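Local structure of oligopeptide-binding protein oppA (Lactococcus lactis, 3DRF) at residues A[100-105]-A[169-174]; A[300-305]-A[471-476]; A[324-329]-A[407-412]; A[357-362]-A[539-544]. The protein binds oligopeptides as the receptor of the OppABCDF ABC transporter, which takes up peptides longer than three residues and is needed for growth in milk. All blocks are in the same frame, centred on the assembly; numbering follows the deposited sequence. Where two conformers were deposited one is given.

Interaction 1. Residues A[100-105]-A[169-174]; sequences ITLRKD and KVIKVQ
Ile100 and Ile171 form an antiparallel hydrogen-bonded pair, and strands 100-102 and 170-174 run 165° apart in direction. Ile100 N gives its proton to Ile171 O at 2.9 Å, and Ile171 N returns a bond to Ile100 O. Two residues on, Leu102 N reaches Lys169 O at 2.8 Å. Thr101 and Val170 make the non-hydrogen-bonded pair between these bonds.

Ile100 and Ile171 share a face of the sheet. The CD1 tip of Ile171 swings back across the strand gap to Ile100 CG2 at 3.8 Å. The same methyl lies 4.2 Å from Leu102 CG. Ile100 turns CG1 to the side of its backbone N (chi1 -67°), and CD1 then meets Val173 CG2 at 3.9 Å.

Lys169 is the long arm of the contact. Its chain bends at chi2 (-75°) and runs past Leu102, with CD 3.8 Å from Leu102 CB. NZ ends at the loop after the other strand. It donates to Arg103 O at 3.2 Å, in the carbonyl plane, and more weakly to Lys104 O. The same ammonium forms a salt bridge with Glu113 and a bond to Val114 O. A methionine in its place would probably leave Glu113 without its charge partner and the loop carbonyls without their donor.

The two strands are the inner pair of a four-stranded antiparallel sheet, between strands 87-92 and 160-161. Helix 116-127 covers the isoleucine face: Tyr119 touches Ile100, Ile171 and Val173, and Ala116 touches Ile171.

Interaction 2. Residues A[300-305]-A[471-476]; sequences MYISLM and GSWSLA
Backbone hydrogen bonds join Ile302 to Trp473 and Leu304 to Gly471, two antiparallel hydrogen-bonded pairs. Trp473 N reaches Ile302 O at 2.9 Å, with the donor almost in line with the carbonyl. Gly471 N meets Leu304 O in the same way. At the far end, Leu475 N bonds to Met300 O from 40° above the carbonyl plane. A water donates to both Met300 O and Leu475 O, so it spans the place where the strands part. Of the CA-H...O contacts between these bonds, the shortest has Tyr301 CA 3.2 Å from Trp473 O.

Apolar contacts lie on the face of Ile302, Leu304 and Trp473. Leu304 CG sits between its own backbone N and carbonyl carbon (chi1 73°). Its CD2 comes to the edge of the Trp473 indole, 3.7 Å from CD1. Ile302 CG2 lies 3.9 Å from Leu475 CD2. Separately, Met300 CG is 4.3 Å from Leu475 CB.

Polar side chains are mostly on the other face. Tyr301 OH and Ser472 OG lie 3.1 Å apart, and each is hydrogen-bonded to the backbone of the bound peptide. Ser303 OG takes a bond from Asn540 N of the next strand. Trp473 NE1, on the apolar face, bonds to Tyr306 OH.

The apolar face packs on Phe485 and Leu484, while Trp473 also reaches the ligand. Trp473 and Ser474 pair with the peptide as an antiparallel strand. Holding a peptide by its backbone is consistent with a receptor that accepts many oligopeptides, although ligand side chains are touched as well.

Interaction 3. Residues A[324-329]-A[407-412]; sequences KTPLQD and KELSLV
Pro326 turns its ring toward strand 407-414. CB touches Leu409 CD1 at 3.6 Å. CG and CD both face Lys407 CE, at 3.8 and 4.2 Å, and CD only just nears Leu411 CD2. The lysine chain crosses the ring at about a right angle. It starts with CG anti to its N (chi1 174°) and bends at chi2, which carries its methylenes back to the proline.

Leu327 adds a second apolar contact, its CD2 4.2 Å from Leu411 CD1. Leu327 also packs on Val332 and Ile336 of helix 330-339, and Leu411 meets the same Ile336. Trp393 lies against Pro326 as well.

The loop is shaped by its own bonds. Thr325 OG1 accepts from Leu327 N at 3.2 Å, an ST turn. Gln328 folds back and takes the proton of Thr325 N on its OE1, from above the amide plane. On the other side, Leu409 is the centre of an inverse gamma turn that breaks the strand.

Asp329 stands at the N-cap position of helix 330-339, though its side chain makes no capping bond; its carboxylate pairs with Lys404. This is a short 3-10 turn leading into that helix, packed by proline and leucine against a sheet strand.

Interaction 4. Residues A[357-362]-A[539-544]; sequences ANSLIP and TNFMLN
Phe541 CG stands beside its own backbone N (chi1 -57°), and chi2 of -42° turns the ring into the curve of loop 357-362. Ala357 CB sits over the centre of one ring face, 3.6 Å from the centroid of the Phe541 ring: a CH-pi contact. Asn358 CB points away from the strand, but its first torsion swings the amide back to the ring edge. OD1 comes 3.5 Å from Phe541 CE2. The amide and ring planes stand 78° apart. Asn358 ND2 is bound elsewhere, to Val373 O.

The loop carbonyls gather at the far end of the ring. Ser359 O is 3.3 Å from Phe541 CE1, and Ile361 O also approaches CZ. Pro362 CB packs near CD1 at 3.9 Å. An alanine here in place of Phe541 would probably open a gap between the loop and the strand and leave Ala357 and Pro362 without their aromatic partner.

One backbone bond joins the segments: Ala357 N to Thr539 O, 2.8 Å and nearly straight at the proton.

Two local motifs shape the site. Ser359 OG, which also bonds to Gln527 of helix 516-533, accepts from Ile361 N in an ST turn. Thr539 and Asn540 form a classic beta bulge opposite Ser303.

Interactions 2 and 4 lie near the middle of the chain, with centres 8 Å apart, and they touch through the neighbouring strands 292-307 and 536-549. Interactions 1 and 3 both lie far from the centre. Interaction 3 is buried there; interaction 1 is only partly so, in a separate antiparallel sheet. Interaction 3 is about 26 Å from interaction 2 between centres, yet strand 407-414 adjoins strand 468-474 in the same mixed sheet. Chemistry follows place. Interactions 1 and 2 are strand pairings, the first finished by a lysine, the second turned to the peptide. Interaction 3 is wholly apolar between its segments, while interaction 4 centres on one aromatic ring.

Interaction 1. Residues A[100-105]-A[169-174]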
# COMPACT_ATOMS: atom_id res chain seq x y z
N ILE A 100 -0.78 -25.03 -0.81
CA ILE A 100 -1.22 -24.32 -2.00
C ILE A 100 -1.22 -25.32 -3.17
O ILE A 100 -0.24 -25.96 -3.41
CB ILE A 100 -0.27 -23.10 -2.32
CG1 ILE A 100 -0.34 -21.99 -1.25
CG2 ILE A 100 -0.62 -22.51 -3.66
CD1 ILE A 100 0.45 -22.29 0.02
N THR A 101 -2.34 -25.42 -3.86
CA THR A 101 -2.47 -26.29 -5.06
C THR A 101 -2.77 -25.43 -6.28
O THR A 101 -3.81 -24.88 -6.39
CB THR A 101 -3.59 -27.33 -4.85
OG1 THR A 101 -3.27 -28.10 -3.69
CG2 THR A 101 -3.71 -28.28 -6.04
N LEU A 102 -1.79 -25.35 -7.16
CA LEU A 102 -1.94 -24.60 -8.42
C LEU A 102 -2.82 -25.45 -9.38
O LEU A 102 -2.69 -26.62 -9.45
CB LEU A 102 -0.56 -24.39 -9.08
CG LEU A 102 0.49 -23.70 -8.21
CD1 LEU A 102 1.85 -23.77 -8.90
CD2 LEU A 102 0.13 -22.24 -7.88
N ARG A 103 -3.66 -24.78 -10.15
CA ARG A 103 -4.43 -25.50 -11.19
C ARG A 103 -3.50 -26.26 -12.14
O ARG A 103 -2.47 -25.81 -12.51
CB ARG A 103 -5.30 -24.52 -11.99
CG ARG A 103 -6.61 -24.22 -11.31
CD ARG A 103 -7.42 -23.25 -12.21
NE ARG A 103 -8.73 -22.92 -11.68
CZ ARG A 103 -9.85 -23.51 -12.06
NH1 ARG A 103 -9.80 -24.49 -12.96
NH2 ARG A 103 -10.98 -23.13 -11.53
N LYS A 104 -3.92 -27.45 -12.53
CA LYS A 104 -3.19 -28.26 -13.53
C LYS A 104 -2.86 -27.51 -14.82
O LYS A 104 -1.79 -27.64 -15.35
CB LYS A 104 -3.99 -29.53 -13.84
CG LYS A 104 -3.25 -30.50 -14.64
CD LYS A 104 -4.17 -31.69 -14.98
CE LYS A 104 -3.99 -32.29 -16.39
NZ LYS A 104 -4.52 -33.72 -16.38
N ASP A 105 -3.81 -26.71 -15.26
CA ASP A 105 -3.70 -25.94 -16.53
C ASP A 105 -3.28 -24.47 -16.37
O ASP A 105 -3.43 -23.68 -17.22
CB ASP A 105 -4.95 -26.08 -17.41
CG ASP A 105 -6.20 -25.66 -16.71
OD1 ASP A 105 -6.23 -25.41 -15.49
OD2 ASP A 105 -7.25 -25.62 -17.41
N LYS A 169 2.64 -29.15 -8.76
CA LYS A 169 1.64 -28.08 -8.57
C LYS A 169 1.32 -27.77 -7.09
O LYS A 169 0.50 -26.96 -6.83
CB LYS A 169 0.35 -28.48 -9.35
CG LYS A 169 0.50 -28.53 -10.87
CD LYS A 169 0.56 -27.14 -11.47
CE LYS A 169 0.77 -27.26 -13.02
NZ LYS A 169 0.45 -25.98 -13.70
N VAL A 170 2.02 -28.44 -6.20
CA VAL A 170 1.70 -28.35 -4.74
C VAL A 170 2.88 -27.80 -3.94
O VAL A 170 3.98 -28.17 -4.11
CB VAL A 170 1.28 -29.75 -4.18
CG1 VAL A 170 0.81 -29.64 -2.69
CG2 VAL A 170 0.17 -30.41 -5.07
N ILE A 171 2.56 -26.86 -3.06
CA ILE A 171 3.52 -26.28 -2.12
C ILE A 171 2.98 -26.36 -0.68
O ILE A 171 1.90 -25.98 -0.42
CB ILE A 171 3.81 -24.78 -2.44
CG1 ILE A 171 4.04 -24.59 -3.96
CG2 ILE A 171 5.11 -24.38 -1.66
CD1 ILE A 171 2.75 -24.04 -4.72
N LYS A 172 3.79 -26.89 0.20
CA LYS A 172 3.50 -26.88 1.64
C LYS A 172 4.34 -25.79 2.31
O LYS A 172 5.54 -25.76 2.20
CB LYS A 172 3.91 -28.23 2.27
CG LYS A 172 3.65 -28.35 3.78
CD LYS A 172 4.22 -29.72 4.33
CE LYS A 172 4.85 -29.51 5.72
NZ LYS A 172 5.39 -30.81 6.27
N VAL A 173 3.68 -24.93 3.05
CA VAL A 173 4.34 -23.87 3.86
C VAL A 173 4.13 -24.15 5.35
O VAL A 173 3.04 -24.26 5.82
CB VAL A 173 3.78 -22.46 3.52
CG1 VAL A 173 4.48 -21.37 4.35
CG2 VAL A 173 3.84 -22.22 1.97
N GLN A 174 5.22 -24.33 6.06
CA GLN A 174 5.23 -24.60 7.50
C GLN A 174 5.43 -23.32 8.29
O GLN A 174 6.43 -22.68 8.20
CB GLN A 174 6.38 -25.60 7.82
CG GLN A 174 6.48 -25.97 9.31
CD GLN A 174 5.29 -26.81 9.77
OE1 GLN A 174 5.17 -27.91 9.35
NE2 GLN A 174 4.43 -26.25 10.61

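Interaction 2. Residues A[300-305]-A[471-476]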
# COMPACT_ATOMS: atom_id res chain seq x y z
N MET A 300 -10.16 0.86 0.54
CA MET A 300 -9.36 0.16 1.53
C MET A 300 -8.07 1.00 1.62
O MET A 300 -7.14 0.78 0.89
CB MET A 300 -9.08 -1.25 1.05
CG MET A 300 -8.98 -2.20 2.22
SD MET A 300 -9.65 -3.79 1.68
CE MET A 300 -8.63 -3.90 0.32
N TYR A 301 -8.17 2.07 2.42
CA TYR A 301 -7.22 3.22 2.33
C TYR A 301 -7.05 3.91 3.67
O TYR A 301 -7.97 4.03 4.42
CB TYR A 301 -7.80 4.24 1.31
CG TYR A 301 -7.06 5.59 1.14
CD1 TYR A 301 -6.14 5.76 0.14
CD2 TYR A 301 -7.32 6.66 1.97
CE1 TYR A 301 -5.53 7.01 -0.04
CE2 TYR A 301 -6.71 7.86 1.81
CZ TYR A 301 -5.82 8.02 0.81
OH TYR A 301 -5.22 9.23 0.61
N ILE A 302 -5.84 4.43 3.85
CA ILE A 302 -5.56 5.37 4.93
C ILE A 302 -4.51 6.32 4.43
O ILE A 302 -3.54 5.95 3.77
CB ILE A 302 -5.07 4.65 6.25
CG1 ILE A 302 -4.87 5.59 7.45
CG2 ILE A 302 -3.74 3.85 6.07
CD1 ILE A 302 -6.13 6.20 7.91
N SER A 303 -4.70 7.58 4.77
CA SER A 303 -3.62 8.58 4.73
C SER A 303 -3.22 8.99 6.16
O SER A 303 -4.01 8.97 7.02
CB SER A 303 -3.91 9.80 3.86
OG SER A 303 -5.04 10.51 4.40
N LEU A 304 -1.96 9.37 6.30
CA LEU A 304 -1.37 9.62 7.61
C LEU A 304 -0.15 10.48 7.48
O LEU A 304 0.50 10.51 6.51
CB LEU A 304 -1.06 8.30 8.37
CG LEU A 304 0.13 7.52 7.82
CD1 LEU A 304 0.43 6.42 8.85
CD2 LEU A 304 -0.15 6.89 6.40
N MET A 305 0.07 11.24 8.53
CA MET A 305 1.24 12.05 8.65
C MET A 305 2.32 11.30 9.47
O MET A 305 2.10 10.82 10.54
CB MET A 305 0.83 13.36 9.37
CG MET A 305 2.00 14.37 9.53
SD MET A 305 1.42 16.06 9.98
CE MET A 305 0.68 15.73 11.62
N GLY A 471 1.97 10.18 3.98
CA GLY A 471 1.90 8.96 3.21
C GLY A 471 0.43 8.59 2.98
O GLY A 471 -0.46 9.06 3.62
N SER A 472 0.21 7.75 2.00
CA SER A 472 -1.12 7.20 1.72
C SER A 472 -0.92 5.74 1.33
O SER A 472 0.08 5.41 0.69
CB SER A 472 -1.82 7.95 0.58
OG SER A 472 -2.12 9.29 0.93
N TRP A 473 -1.86 4.88 1.72
CA TRP A 473 -1.78 3.47 1.43
C TRP A 473 -3.07 2.94 0.86
O TRP A 473 -4.15 3.21 1.38
CB TRP A 473 -1.49 2.66 2.71
CG TRP A 473 -0.17 2.96 3.33
CD1 TRP A 473 0.08 3.83 4.36
CD2 TRP A 473 1.08 2.40 2.97
NE1 TRP A 473 1.42 3.84 4.65
CE2 TRP A 473 2.06 2.95 3.82
CE3 TRP A 473 1.48 1.45 2.02
CZ2 TRP A 473 3.41 2.60 3.74
CZ3 TRP A 473 2.82 1.10 1.94
CH2 TRP A 473 3.77 1.69 2.78
N SER A 474 -2.95 2.18 -0.23
CA SER A 474 -3.97 1.23 -0.63
C SER A 474 -3.67 -0.03 0.17
O SER A 474 -2.76 -0.79 -0.17
CB SER A 474 -3.92 0.97 -2.13
OG SER A 474 -4.41 2.09 -2.84
N LEU A 475 -4.43 -0.23 1.22
CA LEU A 475 -4.17 -1.24 2.22
C LEU A 475 -4.45 -2.67 1.73
O LEU A 475 -5.30 -2.90 0.93
CB LEU A 475 -5.02 -0.98 3.48
CG LEU A 475 -4.68 0.28 4.28
CD1 LEU A 475 -5.80 0.57 5.29
CD2 LEU A 475 -3.34 0.18 4.97
N ALA A 476 -3.71 -3.62 2.33
CA ALA A 476 -3.99 -5.04 2.15
C ALA A 476 -5.38 -5.33 2.68
O ALA A 476 -5.84 -4.67 3.56
CB ALA A 476 -2.94 -5.88 2.94
O HOH W 1 -6.64 -1.13 -1.05

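Interaction 3. Residues A[324-329]-A[407-412]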
# COMPACT_ATOMS: atom_id res chain seq x y z
N LYS A 324 17.98 12.34 16.39
CA LYS A 324 17.94 13.49 17.30
C LYS A 324 17.08 14.57 16.66
O LYS A 324 17.37 15.01 15.62
CB LYS A 324 19.35 14.01 17.60
CG LYS A 324 20.09 13.02 18.42
CD LYS A 324 21.45 13.50 18.88
CE LYS A 324 22.20 12.30 19.43
NZ LYS A 324 22.49 11.44 18.31
N THR A 325 15.97 14.91 17.31
CA THR A 325 15.01 15.86 16.73
C THR A 325 14.02 16.34 17.83
O THR A 325 13.72 15.60 18.69
CB THR A 325 14.21 15.19 15.56
OG1 THR A 325 13.13 16.02 15.16
CG2 THR A 325 13.63 13.78 15.89
N PRO A 326 13.48 17.56 17.71
CA PRO A 326 12.41 17.97 18.61
C PRO A 326 11.22 16.98 18.63
O PRO A 326 10.50 16.89 19.58
CB PRO A 326 12.00 19.35 18.06
CG PRO A 326 13.32 19.90 17.49
CD PRO A 326 13.85 18.67 16.79
N LEU A 327 11.05 16.26 17.52
CA LEU A 327 9.99 15.25 17.42
C LEU A 327 10.16 14.05 18.32
O LEU A 327 9.28 13.28 18.42
CB LEU A 327 9.80 14.80 15.96
CG LEU A 327 9.20 15.93 15.08
CD1 LEU A 327 9.40 15.56 13.56
CD2 LEU A 327 7.78 16.24 15.39
N GLN A 328 11.31 13.93 18.99
CA GLN A 328 11.49 12.97 20.08
C GLN A 328 10.55 13.30 21.24
O GLN A 328 10.32 12.47 22.01
CB GLN A 328 12.93 13.03 20.61
CG GLN A 328 14.03 12.50 19.69
CD GLN A 328 15.45 12.82 20.24
OE1 GLN A 328 15.98 13.89 20.12
NE2 GLN A 328 16.05 11.81 20.84
N ASP A 329 10.13 14.55 21.36
CA ASP A 329 9.23 15.00 22.47
C ASP A 329 7.78 14.62 22.09
O ASP A 329 7.23 15.16 21.17
CB ASP A 329 9.32 16.53 22.71
CG ASP A 329 10.66 16.99 23.38
OD1 ASP A 329 11.20 16.23 24.15
OD2 ASP A 329 11.04 18.14 23.21
N LYS A 407 17.34 26.12 21.12
CA LYS A 407 16.94 25.40 19.88
C LYS A 407 15.60 25.96 19.37
O LYS A 407 14.67 25.97 20.09
CB LYS A 407 16.82 23.89 20.18
CG LYS A 407 16.28 22.98 19.05
CD LYS A 407 16.86 23.14 17.66
CE LYS A 407 16.35 21.99 16.73
NZ LYS A 407 17.07 21.84 15.40
N GLU A 408 15.55 26.45 18.13
CA GLU A 408 14.29 26.92 17.55
C GLU A 408 13.49 25.73 17.04
O GLU A 408 14.06 24.79 16.48
CB GLU A 408 14.50 27.92 16.39
CG GLU A 408 13.18 28.39 15.76
CD GLU A 408 13.34 29.58 14.81
OE1 GLU A 408 13.76 29.37 13.65
OE2 GLU A 408 13.01 30.71 15.22
N LEU A 409 12.19 25.77 17.26
CA LEU A 409 11.29 24.69 16.85
C LEU A 409 10.98 24.84 15.35
O LEU A 409 9.93 25.37 14.97
CB LEU A 409 10.04 24.68 17.73
CG LEU A 409 9.07 23.51 17.60
CD1 LEU A 409 9.79 22.18 17.64
CD2 LEU A 409 8.03 23.58 18.71
N SER A 410 11.93 24.40 14.53
CA SER A 410 11.84 24.50 13.07
C SER A 410 11.95 23.10 12.49
O SER A 410 12.75 22.29 12.97
CB SER A 410 12.97 25.38 12.53
OG SER A 410 12.94 26.66 13.14
N LEU A 411 11.11 22.81 11.52
CA LEU A 411 11.02 21.46 10.90
C LEU A 411 10.83 21.56 9.39
O LEU A 411 10.26 22.48 8.89
CB LEU A 411 9.84 20.65 11.51
CG LEU A 411 9.90 20.53 13.06
CD1 LEU A 411 8.57 19.98 13.63
CD2 LEU A 411 11.01 19.62 13.46
N VAL A 412 11.28 20.51 8.74
CA VAL A 412 11.13 20.37 7.29
C VAL A 412 9.97 19.42 6.97
O VAL A 412 9.96 18.31 7.41
CB VAL A 412 12.45 19.82 6.66
CG1 VAL A 412 12.21 19.48 5.19
CG2 VAL A 412 13.63 20.81 6.84

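Interaction 4. Residues A[357-362]-A[539-544]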
# COMPACT_ATOMS: atom_id res chain seq x y z
N ALA A 357 -9.90 10.92 9.65
CA ALA A 357 -9.74 9.64 10.34
C ALA A 357 -9.54 9.83 11.84
O ALA A 357 -8.86 10.68 12.25
CB ALA A 357 -8.53 8.87 9.75
N ASN A 358 -10.17 8.96 12.62
CA ASN A 358 -9.97 8.90 14.07
C ASN A 358 -8.85 7.93 14.50
O ASN A 358 -8.43 7.96 15.60
CB ASN A 358 -11.29 8.47 14.78
CG ASN A 358 -11.69 7.04 14.46
OD1 ASN A 358 -11.60 6.62 13.34
ND2 ASN A 358 -12.10 6.30 15.46
N SER A 359 -8.45 7.10 13.57
CA SER A 359 -7.47 6.00 13.80
C SER A 359 -6.94 5.48 12.47
O SER A 359 -7.30 5.93 11.45
CB SER A 359 -8.12 4.86 14.60
OG SER A 359 -8.76 3.99 13.71
N LEU A 360 -6.03 4.52 12.56
CA LEU A 360 -5.41 3.91 11.39
C LEU A 360 -6.18 2.75 10.74
O LEU A 360 -5.84 2.31 9.71
CB LEU A 360 -3.98 3.44 11.73
CG LEU A 360 -3.02 4.57 12.24
CD1 LEU A 360 -1.72 3.96 12.81
CD2 LEU A 360 -2.75 5.55 11.08
N ILE A 361 -7.25 2.34 11.37
CA ILE A 361 -8.06 1.21 10.84
C ILE A 361 -9.32 1.74 10.13
O ILE A 361 -10.17 2.30 10.76
CB ILE A 361 -8.47 0.22 11.96
CG1 ILE A 361 -7.23 -0.33 12.74
CG2 ILE A 361 -9.30 -0.91 11.34
CD1 ILE A 361 -6.26 -1.21 11.89
N PRO A 362 -9.45 1.54 8.84
CA PRO A 362 -10.52 2.21 8.11
C PRO A 362 -11.89 1.49 8.20
O PRO A 362 -11.94 0.38 8.55
CB PRO A 362 -10.02 2.22 6.65
CG PRO A 362 -9.18 1.03 6.54
CD PRO A 362 -8.47 0.93 7.92
N THR A 539 -4.82 10.70 9.07
CA THR A 539 -5.34 11.89 8.34
C THR A 539 -6.79 11.64 7.84
O THR A 539 -7.70 12.12 8.40
CB THR A 539 -4.34 12.32 7.22
OG1 THR A 539 -3.07 12.50 7.85
CG2 THR A 539 -4.81 13.65 6.60
N ASN A 540 -6.91 10.88 6.77
CA ASN A 540 -8.23 10.59 6.13
C ASN A 540 -8.55 9.11 5.84
O ASN A 540 -7.70 8.29 5.56
CB ASN A 540 -8.35 11.32 4.80
CG ASN A 540 -8.59 12.81 4.94
OD1 ASN A 540 -8.00 13.58 4.26
ND2 ASN A 540 -9.42 13.15 5.78
N PHE A 541 -9.85 8.83 5.92
CA PHE A 541 -10.51 7.71 5.27
C PHE A 541 -11.16 8.28 4.01
O PHE A 541 -11.39 9.45 3.90
CB PHE A 541 -11.58 7.11 6.18
CG PHE A 541 -11.09 6.63 7.56
CD1 PHE A 541 -9.88 5.93 7.74
CD2 PHE A 541 -11.87 6.83 8.63
CE1 PHE A 541 -9.52 5.49 9.03
CE2 PHE A 541 -11.50 6.37 9.87
CZ PHE A 541 -10.33 5.72 10.05
N MET A 542 -11.48 7.38 3.08
CA MET A 542 -12.01 7.80 1.79
C MET A 542 -12.97 6.80 1.17
O MET A 542 -12.96 5.63 1.49
CB MET A 542 -10.83 8.01 0.79
CG MET A 542 -11.00 9.09 -0.28
SD MET A 542 -9.33 9.52 -0.82
CE MET A 542 -8.76 7.96 -1.38
N LEU A 543 -13.79 7.35 0.28
CA LEU A 543 -14.52 6.58 -0.74
C LEU A 543 -13.82 6.80 -2.07
O LEU A 543 -13.41 7.87 -2.34
CB LEU A 543 -15.98 7.07 -0.91
CG LEU A 543 -16.86 7.07 0.32
CD1 LEU A 543 -18.30 7.66 -0.01
CD2 LEU A 543 -16.92 5.69 0.82
N ASN A 544 -13.68 5.74 -2.85
CA ASN A 544 -13.22 5.80 -4.23
C ASN A 544 -14.40 5.99 -5.19
O ASN A 544 -15.50 5.60 -4.89
CB ASN A 544 -12.51 4.48 -4.62
CG ASN A 544 -11.12 4.33 -3.98
OD1 ASN A 544 -10.51 5.27 -3.66
ND2 ASN A 544 -10.72 3.13 -3.78
O HOH W 2 -8.23 13.30 10.98